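Local coordinates for SIRV1 hypothetical protein ORF119 (Sulfolobus islandicus rudivirus 1 variant xx, PDB 2X3G) that probably acts as a dimeric, HUH-type replication initiator that nicks single-stranded DNA of the linear rudiviral genome, at residues T16-I21 against K103-Y108; K36-I41 against V50-E55; R79-M84 against S88-E93; E93-P96 against D101-N104. All coordinates share one frame; numbering follows the deposited sequence. Where two conformers were deposited one is given.

How the contacts relate
Contacts 1 to 3 pack helices on the antiparallel sheet of this ferredoxin-like fold, and contact 4 packs the loop after strand 89-94 on helix 99-109. Contacts 1 and 4 share that helix, their centres about 6 Å apart. Contact 2 places helix 30-44 on strand 49-55, its centre about 13 Å from that of contact 1; F37 meets I19 and Y106 meets F51. Contact 3 packs helix 77-82 on 89-94, the other outermost strand within this chain, its centre about 11 Å from that of contact 2; F37 touches M84 and the Y40 and H83 rings stack. Contacts 3 and 4 share E93, centres about 18 Å apart. H66, in an HUH-like H64-Y65-H66 sequence, adjoins contact 1 through T20 and Y108.

Contact 1: residues T16-I21 against K103-Y108; sequences TYFITI and KNVYKY
Helix 99-109 leans on the central strand 15-22 of the antiparallel sheet through F18, which meets V105 and, one helical turn on, Y108. The CA atoms of F18 and V105 are 7.8 Å apart. F18 points toward the helix, and with CG anti to the backbone N (chi1 173°) its ring lies beside V105, the two side chains sliding past each other in opposite directions. Methyl CG1 of V105 settles over the centre of one ring face, 3.8 Å from the centroid of the F18 ring and 13° off the ring normal, a CH-pi contact. The second methyl, CG2, comes within 4.1 Å of CD2 of F18. Farther out, CZ of F18 approaches CD2 of Y108 at 4.0 Å, the two side chains crossing at roughly a right angle. The Y108 ring also meets that of H66, whose ND1 is hydrogen-bonded to T20 OG1, so this end of the helix sits beside the histidine sequence, consistent with the layout of an HUH nuclease. Between strand and helix themselves the chemistry is wholly apolar: ring face, methyls and ring carbons contribute only dispersion and shape to this small, partly solvent-facing contact, without a polar bond to dictate orientation.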
loop_
_atom_site.group_PDB
_atom_site.type_symbol
_atom_site.label_atom_id
_atom_site.label_comp_id
_atom_site.label_asym_id
_atom_site.label_seq_id
_atom_site.Cartn_x
_atom_site.Cartn_y
_atom_site.Cartn_z
ATOM N N THR A 16 -10.484 -14.428 16.682
ATOM C CA THR A 16 -9.831 -13.562 15.702
ATOM C C THR A 16 -8.372 -13.438 16.132
ATOM O O THR A 16 -8.075 -12.812 17.154
ATOM C CB THR A 16 -10.406 -12.142 15.684
ATOM O OG1 THR A 16 -11.807 -12.157 15.352
ATOM C CG2 THR A 16 -9.652 -11.318 14.652
ATOM N N TYR A 17 -7.486 -14.056 15.363
ATOM C CA TYR A 17 -6.055 -14.031 15.658
ATOM C C TYR A 17 -5.381 -13.024 14.746
ATOM O O TYR A 17 -5.572 -13.070 13.529
ATOM C CB TYR A 17 -5.445 -15.394 15.409
ATOM C CG TYR A 17 -5.912 -16.478 16.334
ATOM C CD1 TYR A 17 -5.395 -16.584 17.610
ATOM C CD2 TYR A 17 -6.891 -17.392 15.929
ATOM C CE1 TYR A 17 -5.800 -17.588 18.466
ATOM C CE2 TYR A 17 -7.308 -18.417 16.793
ATOM C CZ TYR A 17 -6.748 -18.488 18.067
ATOM O OH TYR A 17 -7.123 -19.461 18.942
ATOM N N PHE A 18 -4.604 -12.124 15.348
ATOM C CA PHE A 18 -3.791 -11.140 14.650
ATOM C C PHE A 18 -2.352 -11.608 14.764
ATOM O O PHE A 18 -1.787 -11.613 15.849
ATOM C CB PHE A 18 -4.005 -9.735 15.254
ATOM C CG PHE A 18 -3.084 -8.686 14.718
ATOM C CD1 PHE A 18 -2.837 -8.592 13.360
ATOM C CD2 PHE A 18 -2.476 -7.783 15.570
ATOM C CE1 PHE A 18 -1.961 -7.646 12.866
ATOM C CE2 PHE A 18 -1.622 -6.820 15.088
ATOM C CZ PHE A 18 -1.361 -6.747 13.728
ATOM N N ILE A 19 -1.802 -12.049 13.629
ATOM C CA ILE A 19 -0.464 -12.580 13.539
ATOM C C ILE A 19 0.436 -11.640 12.737
ATOM O O ILE A 19 0.108 -11.244 11.623
ATOM C CB ILE A 19 -0.504 -13.939 12.824
ATOM C CG1 ILE A 19 -1.630 -14.824 13.386
ATOM C CG2 ILE A 19 0.895 -14.606 12.847
ATOM C CD1 ILE A 19 -1.847 -16.109 12.578
ATOM N N THR A 20 1.571 -11.270 13.325
ATOM C CA THR A 20 2.560 -10.493 12.646
ATOM C C THR A 20 3.810 -11.342 12.481
ATOM O O THR A 20 4.294 -11.940 13.438
ATOM C CB THR A 20 2.883 -9.224 13.417
ATOM O OG1 THR A 20 1.666 -8.545 13.682
ATOM C CG2 THR A 20 3.787 -8.310 12.595
ATOM N N ILE A 21 4.331 -11.371 11.260
ATOM C CA ILE A 21 5.499 -12.186 10.929
ATOM C C ILE A 21 6.530 -11.264 10.300
ATOM O O ILE A 21 6.203 -10.505 9.389
ATOM C CB ILE A 21 5.117 -13.338 9.952
ATOM C CG1 ILE A 21 3.935 -14.133 10.505
ATOM C CG2 ILE A 21 6.330 -14.256 9.642
ATOM C CD1 ILE A 21 2.611 -13.730 9.897
ATOM N N LYS A 103 -10.825 -2.368 14.672
ATOM C CA LYS A 103 -10.544 -1.240 13.800
ATOM C C LYS A 103 -9.129 -0.727 13.939
ATOM O O LYS A 103 -8.523 -0.348 12.959
ATOM C CB LYS A 103 -11.535 -0.118 14.033
ATOM C CG LYS A 103 -12.913 -0.441 13.525
ATOM C CD LYS A 103 -13.807 0.771 13.618
ATOM C CE LYS A 103 -15.128 0.508 12.923
ATOM N NZ LYS A 103 -16.011 1.673 13.002
ATOM N N ASN A 104 -8.596 -0.692 15.154
ATOM C CA ASN A 104 -7.202 -0.257 15.339
ATOM C C ASN A 104 -6.217 -1.261 14.716
ATOM O O ASN A 104 -5.168 -0.880 14.163
ATOM C CB ASN A 104 -6.896 -0.030 16.824
ATOM C CG ASN A 104 -7.435 1.288 17.344
ATOM O OD1 ASN A 104 -7.522 2.287 16.616
ATOM N ND2 ASN A 104 -7.768 1.313 18.630
ATOM N N VAL A 105 -6.562 -2.537 14.797
ATOM C CA VAL A 105 -5.751 -3.588 14.177
ATOM C C VAL A 105 -5.802 -3.440 12.653
ATOM O O VAL A 105 -4.776 -3.404 12.002
ATOM C CB VAL A 105 -6.175 -5.021 14.609
ATOM C CG1 VAL A 105 -5.592 -6.052 13.702
ATOM C CG2 VAL A 105 -5.768 -5.316 16.053
ATOM N N TYR A 106 -6.996 -3.331 12.102
ATOM C CA TYR A 106 -7.154 -3.103 10.658
ATOM C C TYR A 106 -6.366 -1.892 10.161
ATOM O O TYR A 106 -5.680 -1.945 9.130
ATOM C CB TYR A 106 -8.626 -2.915 10.334
ATOM C CG TYR A 106 -8.881 -2.720 8.859
ATOM C CD1 TYR A 106 -9.012 -3.820 8.008
ATOM C CD2 TYR A 106 -8.981 -1.449 8.310
ATOM C CE1 TYR A 106 -9.240 -3.652 6.662
ATOM C CE2 TYR A 106 -9.213 -1.280 6.946
ATOM C CZ TYR A 106 -9.343 -2.406 6.140
ATOM O OH TYR A 106 -9.565 -2.279 4.799
ATOM N N LYS A 107 -6.495 -0.784 10.884
ATOM C CA LYS A 107 -5.808 0.452 10.540
ATOM C C LYS A 107 -4.299 0.223 10.527
ATOM O O LYS A 107 -3.592 0.677 9.620
ATOM C CB LYS A 107 -6.213 1.553 11.532
ATOM C CG LYS A 107 -5.560 2.894 11.339
ATOM C CD LYS A 107 -6.456 4.073 11.844
ATOM C CE LYS A 107 -5.659 5.137 12.583
ATOM N NZ LYS A 107 -6.468 6.399 12.926
ATOM N N TYR A 108 -3.810 -0.529 11.504
ATOM C CA TYR A 108 -2.389 -0.812 11.605
ATOM C C TYR A 108 -1.902 -1.670 10.443
ATOM O O TYR A 108 -0.827 -1.442 9.896
ATOM C CB TYR A 108 -2.102 -1.540 12.913
ATOM C CG TYR A 108 -0.637 -1.770 13.168
ATOM C CD1 TYR A 108 0.181 -0.714 13.524
ATOM C CD2 TYR A 108 -0.073 -3.043 13.066
ATOM C CE1 TYR A 108 1.516 -0.896 13.767
ATOM C CE2 TYR A 108 1.282 -3.234 13.310
ATOM C CZ TYR A 108 2.061 -2.153 13.666
ATOM O OH TYR A 108 3.401 -2.281 13.927
#

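Contact 2: residues K36-I41 against V50-E55; sequences KFRSYI and VFSIKE
V50 and R38 bury the most surface here, and S52 completes the polar part of the contact. V50, near the start of strand 49-55, which is outermost within its own chain, presents its two methyls to different partners. Its CG1 lies over one face of the R38 guanidinium, offset toward the rim, while CG2 packs 3.7 Å from CG2 of I41. R38 leaves helix 30-44 with its chain extended from CG to NE, carrying the guanidinium across V50 to S52. There NH1 and NH2 both donate to the single hydroxyl oxygen of S52, NH2 to OG at 3.1 Å and NH1 to OG at 3.3 Å, with OG in the guanidinium plane. NH2 of R38 also donates to the carbonyl O of V50 at 2.9 Å, with an N-H...O angle of 154°; this donor stands above the carbonyl plane. Two acceptors thus share NH2 and fix the rotation of the group, and NE is taken by S119 OG of the second subunit. The axes of segments 36-41 and 50-55 pass 10.2 Å apart, nearly antiparallel at 161°. F51, S52 and I53 also pair with a strand of the second subunit, antiparallel, continuing the sheet across the interface. Helix 30-44, the crossover helix of the first β-α-β unit of a ferredoxin-like β-α-β-β-α-β fold, packs on strand 49-55, whose edge the C-terminal strand of the second subunit extends.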
loop_
_atom_site.group_PDB
_atom_site.type_symbol
_atom_site.label_atom_id
_atom_site.label_comp_id
_atom_site.label_asym_id
_atom_site.label_seq_id
_atom_site.Cartn_x
_atom_site.Cartn_y
_atom_site.Cartn_z
ATOM N N LYS A 36 -0.244 -21.725 1.109
ATOM C CA LYS A 36 -0.113 -22.914 1.943
ATOM C C LYS A 36 -0.573 -22.667 3.374
ATOM O O LYS A 36 -1.140 -23.560 4.013
ATOM C CB LYS A 36 1.324 -23.433 1.942
ATOM C CG LYS A 36 1.682 -24.230 0.699
ATOM C CD LYS A 36 2.944 -25.035 0.905
ATOM C CE LYS A 36 2.951 -26.270 0.015
ATOM N NZ LYS A 36 4.320 -26.771 -0.247
ATOM N N PHE A 37 -0.325 -21.462 3.884
ATOM C CA PHE A 37 -0.869 -21.071 5.176
ATOM C C PHE A 37 -2.397 -21.076 5.121
ATOM O O PHE A 37 -3.053 -21.569 6.025
ATOM C CB PHE A 37 -0.349 -19.692 5.609
ATOM C CG PHE A 37 -0.819 -19.276 6.965
ATOM C CD1 PHE A 37 -0.159 -19.705 8.108
ATOM C CD2 PHE A 37 -1.925 -18.460 7.111
ATOM C CE1 PHE A 37 -0.615 -19.333 9.363
ATOM C CE2 PHE A 37 -2.375 -18.113 8.356
ATOM C CZ PHE A 37 -1.728 -18.538 9.471
ATOM N N ARG A 38 -2.970 -20.509 4.071
ATOM C CA ARG A 38 -4.426 -20.449 3.967
ATOM C C ARG A 38 -5.022 -21.843 3.913
ATOM O O ARG A 38 -6.097 -22.090 4.493
ATOM C CB ARG A 38 -4.865 -19.660 2.727
ATOM C CG ARG A 38 -5.030 -18.174 2.990
ATOM C CD ARG A 38 -5.674 -17.458 1.797
ATOM N NE ARG A 38 -6.064 -16.103 2.216
ATOM C CZ ARG A 38 -5.256 -15.053 2.193
ATOM N NH1 ARG A 38 -4.003 -15.167 1.759
ATOM N NH2 ARG A 38 -5.699 -13.881 2.636
ATOM N N SER A 39 -4.325 -22.733 3.215
ATOM C CA SER A 39 -4.745 -24.134 3.072
ATOM C C SER A 39 -4.699 -24.903 4.412
ATOM O O SER A 39 -5.611 -25.657 4.733
ATOM C CB SER A 39 -3.920 -24.821 2.001
ATOM O OG SER A 39 -4.214 -24.286 0.702
ATOM N N TYR A 40 -3.639 -24.690 5.177
ATOM C CA TYR A 40 -3.567 -25.170 6.553
ATOM C C TYR A 40 -4.752 -24.665 7.403
ATOM O O TYR A 40 -5.405 -25.431 8.091
ATOM C CB TYR A 40 -2.202 -24.803 7.163
ATOM C CG TYR A 40 -2.218 -24.503 8.628
ATOM C CD1 TYR A 40 -2.002 -23.204 9.084
ATOM C CD2 TYR A 40 -2.452 -25.503 9.564
ATOM C CE1 TYR A 40 -2.018 -22.903 10.431
ATOM C CE2 TYR A 40 -2.492 -25.204 10.926
ATOM C CZ TYR A 40 -2.282 -23.889 11.346
ATOM O OH TYR A 40 -2.290 -23.547 12.688
ATOM N N ILE A 41 -5.046 -23.376 7.349
ATOM C CA ILE A 41 -6.165 -22.823 8.120
ATOM C C ILE A 41 -7.518 -23.371 7.622
ATOM O O ILE A 41 -8.410 -23.720 8.419
ATOM C CB ILE A 41 -6.155 -21.275 8.080
ATOM C CG1 ILE A 41 -4.905 -20.721 8.805
ATOM C CG2 ILE A 41 -7.448 -20.696 8.666
ATOM C CD1 ILE A 41 -4.870 -20.941 10.299
ATOM N N VAL A 50 -9.311 -15.642 6.162
ATOM C CA VAL A 50 -7.949 -15.168 6.395
ATOM C C VAL A 50 -7.759 -13.902 5.592
ATOM O O VAL A 50 -8.045 -13.872 4.393
ATOM C CB VAL A 50 -6.896 -16.189 5.995
ATOM C CG1 VAL A 50 -5.481 -15.628 6.225
ATOM C CG2 VAL A 50 -7.070 -17.495 6.784
ATOM N N PHE A 51 -7.350 -12.847 6.292
ATOM C CA PHE A 51 -7.056 -11.555 5.697
ATOM C C PHE A 51 -5.558 -11.353 5.851
ATOM O O PHE A 51 -5.034 -11.559 6.933
ATOM C CB PHE A 51 -7.833 -10.471 6.430
ATOM C CG PHE A 51 -7.666 -9.105 5.857
ATOM C CD1 PHE A 51 -7.936 -8.858 4.516
ATOM C CD2 PHE A 51 -7.303 -8.043 6.663
ATOM C CE1 PHE A 51 -7.785 -7.597 3.987
ATOM C CE2 PHE A 51 -7.170 -6.772 6.145
ATOM C CZ PHE A 51 -7.404 -6.544 4.802
ATOM N N SER A 52 -4.879 -10.999 4.764
ATOM C CA SER A 52 -3.425 -10.949 4.769
ATOM C C SER A 52 -2.923 -9.703 4.087
ATOM O O SER A 52 -3.536 -9.220 3.131
ATOM C CB SER A 52 -2.843 -12.189 4.077
ATOM O OG SER A 52 -3.059 -12.170 2.664
ATOM N N ILE A 53 -1.798 -9.197 4.604
ATOM C CA ILE A 53 -1.108 -8.032 4.068
ATOM C C ILE A 53 0.380 -8.352 4.015
ATOM O O ILE A 53 0.937 -8.841 4.995
ATOM C CB ILE A 53 -1.285 -6.801 4.995
ATOM C CG1 ILE A 53 -2.765 -6.520 5.260
ATOM C CG2 ILE A 53 -0.605 -5.572 4.392
ATOM C CD1 ILE A 53 -3.502 -6.067 4.049
ATOM N N LYS A 54 1.012 -8.114 2.870
ATOM C CA LYS A 54 2.476 -8.092 2.780
ATOM C C LYS A 54 2.890 -6.630 2.680
ATOM O O LYS A 54 2.439 -5.917 1.772
ATOM C CB LYS A 54 2.978 -8.880 1.559
ATOM C CG LYS A 54 4.475 -8.725 1.246
ATOM C CD LYS A 54 4.813 -9.245 -0.152
ATOM C CE LYS A 54 6.284 -9.092 -0.501
ATOM N NZ LYS A 54 6.547 -8.038 -1.531
ATOM N N GLU A 55 3.735 -6.186 3.613
ATOM C CA GLU A 55 4.269 -4.826 3.601
ATOM C C GLU A 55 5.610 -4.834 2.915
ATOM O O GLU A 55 6.498 -5.564 3.334
ATOM C CB GLU A 55 4.471 -4.283 5.018
ATOM C CG GLU A 55 3.206 -4.122 5.821
ATOM C CD GLU A 55 3.406 -3.272 7.063
ATOM O OE1 GLU A 55 4.571 -3.116 7.504
ATOM O OE2 GLU A 55 2.398 -2.757 7.595
#

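Contact 3: residues R79-M84 against S88-E93; sequences RVHKHM and SDIRIE
The carbonyl oxygen of R79 takes two bonds from H83, at the end of helix 77-82, whose V80 and H81 pack on I92 and I90 of edge strand 89-94. This is the crossover helix of the second β-α-β unit (64-71, 77-82, 89-94) of the ferredoxin-like fold. H83 ND1 donates to R79 O at 2.8 Å and the backbone N of H83 donates to the same oxygen at 3.0 Å, from opposite faces of the carbonyl plane. H83 is the first residue to leave helical geometry, and its ND1 bond ties the imidazole back to the last turn; the ring stacks on Y40 of helix 30-44. After the turn, I90 and I92 face back toward the helix, and D89 and R91 point away. V80 and I92 reach toward each other tip to tip, with CG2 of V80 3.9 Å from CD1 of I92. M84, deposited as selenomethionine, offers its CB to CD1 of I90 at 3.9 Å, then bends at chi2 and chi3 to carry its end off toward F37 and I67. H81 turns its ring to I90 with CG anti to the carbonyl carbon (chi1 -71°), and the two side chains slide past each other. I90 CD1 sits over the centre of the H81 ring in a CH-pi contact, 3.5 Å from its centroid and 12° off the normal, while I90 CB lies 3.7 Å from H81 CE1.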
loop_
_atom_site.group_PDB
_atom_site.type_symbol
_atom_site.label_atom_id
_atom_site.label_comp_id
_atom_site.label_asym_id
_atom_site.label_seq_id
_atom_site.Cartn_x
_atom_site.Cartn_y
_atom_site.Cartn_z
ATOM N N ARG A 79 1.871 -24.762 14.826
ATOM C CA ARG A 79 1.628 -24.979 13.394
ATOM C C ARG A 79 1.661 -23.686 12.582
ATOM O O ARG A 79 2.011 -23.706 11.398
ATOM C CB ARG A 79 0.302 -25.715 13.190
ATOM C CG ARG A 79 0.272 -27.104 13.827
ATOM C CD ARG A 79 1.351 -28.030 13.271
ATOM N NE ARG A 79 1.450 -29.257 14.069
ATOM C CZ ARG A 79 1.274 -30.510 13.627
ATOM N NH1 ARG A 79 0.993 -30.778 12.349
ATOM N NH2 ARG A 79 1.396 -31.517 14.484
ATOM N N VAL A 80 1.306 -22.566 13.208
ATOM C CA VAL A 80 1.466 -21.274 12.574
ATOM C C VAL A 80 2.933 -21.104 12.189
ATOM O O VAL A 80 3.241 -20.696 11.074
ATOM C CB VAL A 80 1.021 -20.073 13.485
ATOM C CG1 VAL A 80 1.439 -18.748 12.849
ATOM C CG2 VAL A 80 -0.488 -20.081 13.731
ATOM N N HIS A 81 3.841 -21.430 13.110
ATOM C CA HIS A 81 5.267 -21.317 12.841
ATOM C C HIS A 81 5.742 -22.294 11.776
ATOM O O HIS A 81 6.597 -21.952 10.965
ATOM C CB HIS A 81 6.093 -21.524 14.114
ATOM C CG HIS A 81 5.995 -20.396 15.087
ATOM N ND1 HIS A 81 7.093 -19.672 15.500
ATOM C CD2 HIS A 81 4.933 -19.884 15.746
ATOM C CE1 HIS A 81 6.704 -18.753 16.366
ATOM N NE2 HIS A 81 5.395 -18.856 16.526
ATOM N N LYS A 82 5.215 -23.516 11.801
ATOM C CA LYS A 82 5.587 -24.534 10.807
ATOM C C LYS A 82 5.186 -24.104 9.387
ATOM O O LYS A 82 5.869 -24.453 8.405
ATOM C CB LYS A 82 4.995 -25.906 11.171
ATOM C CG LYS A 82 4.993 -26.908 10.036
ATOM C CD LYS A 82 4.942 -28.345 10.523
ATOM C CE LYS A 82 4.962 -29.309 9.336
ATOM N NZ LYS A 82 5.237 -30.701 9.762
ATOM N N HIS A 83 4.107 -23.331 9.288
ATOM C CA HIS A 83 3.628 -22.847 7.993
ATOM C C HIS A 83 4.069 -21.427 7.671
ATOM O O HIS A 83 3.474 -20.758 6.818
ATOM C CB HIS A 83 2.107 -22.970 7.932
ATOM C CG HIS A 83 1.638 -24.385 7.936
ATOM N ND1 HIS A 83 1.166 -25.010 9.069
ATOM C CD2 HIS A 83 1.603 -25.309 6.951
ATOM C CE1 HIS A 83 0.838 -26.254 8.774
ATOM N NE2 HIS A 83 1.104 -26.465 7.499
HETATM N N MSE A 84 5.120 -20.968 8.340
HETATM C CA MSE A 84 5.692 -19.657 8.071
HETATM C C MSE A 84 7.180 -19.832 7.835
HETATM O O MSE A 84 7.750 -20.867 8.212
HETATM C CB MSE A 84 5.403 -18.682 9.225
HETATM C CG MSE A 84 4.017 -18.058 9.198
HETATM SE SE MSE A 84 3.769 -16.831 7.675
HETATM C CE MSE A 84 2.034 -17.449 7.004
ATOM N N SER A 88 11.351 -16.969 11.285
ATOM C CA SER A 88 10.514 -15.781 11.339
ATOM C C SER A 88 10.389 -15.355 12.780
ATOM O O SER A 88 10.429 -16.201 13.670
ATOM C CB SER A 88 9.120 -16.084 10.807
ATOM O OG SER A 88 9.135 -16.271 9.406
ATOM N N ASP A 89 10.291 -14.047 13.007
ATOM C CA ASP A 89 9.786 -13.505 14.265
ATOM C C ASP A 89 8.276 -13.375 14.183
ATOM O O ASP A 89 7.751 -12.587 13.371
ATOM C CB ASP A 89 10.416 -12.152 14.542
ATOM C CG ASP A 89 11.878 -12.253 14.899
ATOM O OD1 ASP A 89 12.321 -13.308 15.432
ATOM O OD2 ASP A 89 12.580 -11.257 14.666
ATOM N N ILE A 90 7.570 -14.122 15.030
ATOM C CA ILE A 90 6.128 -14.237 14.947
ATOM C C ILE A 90 5.502 -13.812 16.268
ATOM O O ILE A 90 5.958 -14.221 17.329
ATOM C CB ILE A 90 5.695 -15.703 14.633
ATOM C CG1 ILE A 90 6.239 -16.126 13.260
ATOM C CG2 ILE A 90 4.195 -15.844 14.722
ATOM C CD1 ILE A 90 6.092 -17.616 12.904
ATOM N N ARG A 91 4.459 -12.998 16.183
ATOM C CA ARG A 91 3.657 -12.642 17.336
ATOM C C ARG A 91 2.218 -12.986 17.010
ATOM O O ARG A 91 1.770 -12.794 15.886
ATOM C CB ARG A 91 3.834 -11.155 17.637
ATOM C CG ARG A 91 3.037 -10.652 18.787
ATOM C CD ARG A 91 3.245 -9.143 18.890
ATOM N NE ARG A 91 2.394 -8.577 19.915
ATOM C CZ ARG A 91 2.512 -7.337 20.363
ATOM N NH1 ARG A 91 3.460 -6.538 19.888
ATOM N NH2 ARG A 91 1.691 -6.915 21.300
ATOM N N ILE A 92 1.523 -13.565 17.984
ATOM C CA ILE A 92 0.129 -13.932 17.822
ATOM C C ILE A 92 -0.666 -13.336 18.977
ATOM O O ILE A 92 -0.295 -13.493 20.129
ATOM C CB ILE A 92 -0.091 -15.467 17.770
ATOM C CG1 ILE A 92 0.762 -16.101 16.680
ATOM C CG2 ILE A 92 -1.596 -15.807 17.565
ATOM C CD1 ILE A 92 0.664 -17.649 16.605
ATOM N N GLU A 93 -1.767 -12.663 18.641
ATOM C CA GLU A 93 -2.626 -12.013 19.618
ATOM C C GLU A 93 -4.049 -12.433 19.301
ATOM O O GLU A 93 -4.417 -12.575 18.135
ATOM C CB GLU A 93 -2.532 -10.473 19.513
ATOM C CG GLU A 93 -1.253 -9.827 20.018
ATOM C CD GLU A 93 -1.115 -9.849 21.536
ATOM O OE1 GLU A 93 -2.127 -10.071 22.249
ATOM O OE2 GLU A 93 0.018 -9.646 22.024
#

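Contact 4: residues E93-P96 against D101-N104; sequences ELVP and DIKN
V95 and I102 form the tightly packed side of this contact, whereas P96 and D101 make its outer, more solvent-facing side. CG1 of V95 lies 3.9 Å from CD1 of I102, the two side chains crossing at about a right angle, and the same methyl comes within 4.1 Å of the backbone N of I102. I102 places CG1 anti to its backbone N (chi1 -167°), and chi2 then turns CD1 toward V95. Both residues are buried. On the outer side OD2 of D101 comes against CB, CG and CD of the P96 ring, 3.5 Å from CG and 3.6 Å from CD, the side chains again crossing at about a right angle; this is a van der Waals approach, not a hydrogen bond. CB of D101 adds a looser touch to CG1 of V95 at 4.2 Å. The backbone of D101 is steadied elsewhere, its N bonding to S98 OG, while P96 O receives H10 NE2. The contact thus bridges the short turn from edge strand 89-94 into helix 99-109. Inward, I102 goes on to V6, L7 and H10 of helix 2-10, and V95 meets T16 and F18 of strand 15-22, wedging this corner between the N-terminal helix and the sheet.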
loop_
_atom_site.group_PDB
_atom_site.type_symbol
_atom_site.label_atom_id
_atom_site.label_comp_id
_atom_site.label_asym_id
_atom_site.label_seq_id
_atom_site.Cartn_x
_atom_site.Cartn_y
_atom_site.Cartn_z
ATOM N N GLU A 93 -1.767 -12.663 18.641
ATOM C CA GLU A 93 -2.626 -12.013 19.618
ATOM C C GLU A 93 -4.049 -12.433 19.301
ATOM O O GLU A 93 -4.417 -12.575 18.135
ATOM C CB GLU A 93 -2.532 -10.473 19.513
ATOM C CG GLU A 93 -1.253 -9.827 20.018
ATOM C CD GLU A 93 -1.115 -9.849 21.536
ATOM O OE1 GLU A 93 -2.127 -10.071 22.249
ATOM O OE2 GLU A 93 0.018 -9.646 22.024
ATOM N N LEU A 94 -4.851 -12.625 20.337
ATOM C CA LEU A 94 -6.280 -12.760 20.158
ATOM C C LEU A 94 -6.830 -11.376 20.234
ATOM O O LEU A 94 -6.591 -10.671 21.211
ATOM C CB LEU A 94 -6.912 -13.612 21.267
ATOM C CG LEU A 94 -7.313 -15.036 20.940
ATOM C CD1 LEU A 94 -8.094 -15.583 22.151
ATOM C CD2 LEU A 94 -8.157 -15.146 19.665
ATOM N N VAL A 95 -7.560 -10.959 19.210
ATOM C CA VAL A 95 -8.121 -9.619 19.204
ATOM C C VAL A 95 -9.429 -9.625 19.982
ATOM O O VAL A 95 -10.358 -10.321 19.589
ATOM C CB VAL A 95 -8.414 -9.131 17.770
ATOM C CG1 VAL A 95 -8.978 -7.706 17.834
ATOM C CG2 VAL A 95 -7.122 -9.191 16.934
ATOM N N PRO A 96 -9.523 -8.822 21.056
ATOM C CA PRO A 96 -10.797 -8.845 21.802
ATOM C C PRO A 96 -11.993 -8.383 20.959
ATOM O O PRO A 96 -11.847 -7.594 20.006
ATOM C CB PRO A 96 -10.544 -7.880 22.966
ATOM C CG PRO A 96 -9.028 -7.778 23.061
ATOM C CD PRO A 96 -8.559 -7.875 21.648
ATOM N N ASP A 101 -10.920 -2.174 19.036
ATOM C CA ASP A 101 -9.735 -3.002 18.929
ATOM C C ASP A 101 -9.545 -3.529 17.524
ATOM O O ASP A 101 -8.442 -3.458 17.004
ATOM C CB ASP A 101 -9.769 -4.164 19.908
ATOM C CG ASP A 101 -9.476 -3.740 21.323
ATOM O OD1 ASP A 101 -8.925 -2.638 21.547
ATOM O OD2 ASP A 101 -9.831 -4.507 22.220
ATOM N N ILE A 102 -10.599 -4.056 16.910
ATOM C CA ILE A 102 -10.464 -4.624 15.559
ATOM C C ILE A 102 -10.176 -3.522 14.532
ATOM O O ILE A 102 -9.334 -3.713 13.656
ATOM C CB ILE A 102 -11.666 -5.557 15.142
ATOM C CG1 ILE A 102 -11.295 -6.361 13.883
ATOM C CG2 ILE A 102 -12.969 -4.797 14.960
ATOM C CD1 ILE A 102 -10.121 -7.317 14.117
ATOM N N LYS A 103 -10.825 -2.368 14.672
ATOM C CA LYS A 103 -10.544 -1.240 13.800
ATOM C C LYS A 103 -9.129 -0.727 13.939
ATOM O O LYS A 103 -8.523 -0.348 12.959
ATOM C CB LYS A 103 -11.535 -0.118 14.033
ATOM C CG LYS A 103 -12.913 -0.441 13.525
ATOM C CD LYS A 103 -13.807 0.771 13.618
ATOM C CE LYS A 103 -15.128 0.508 12.923
ATOM N NZ LYS A 103 -16.011 1.673 13.002
ATOM N N ASN A 104 -8.596 -0.692 15.154
ATOM C CA ASN A 104 -7.202 -0.257 15.339
ATOM C C ASN A 104 -6.217 -1.261 14.716
ATOM O O ASN A 104 -5.168 -0.880 14.163
ATOM C CB ASN A 104 -6.896 -0.030 16.824
ATOM C CG ASN A 104 -7.435 1.288 17.344
ATOM O OD1 ASN A 104 -7.522 2.287 16.616
ATOM N ND2 ASN A 104 -7.768 1.313 18.630
#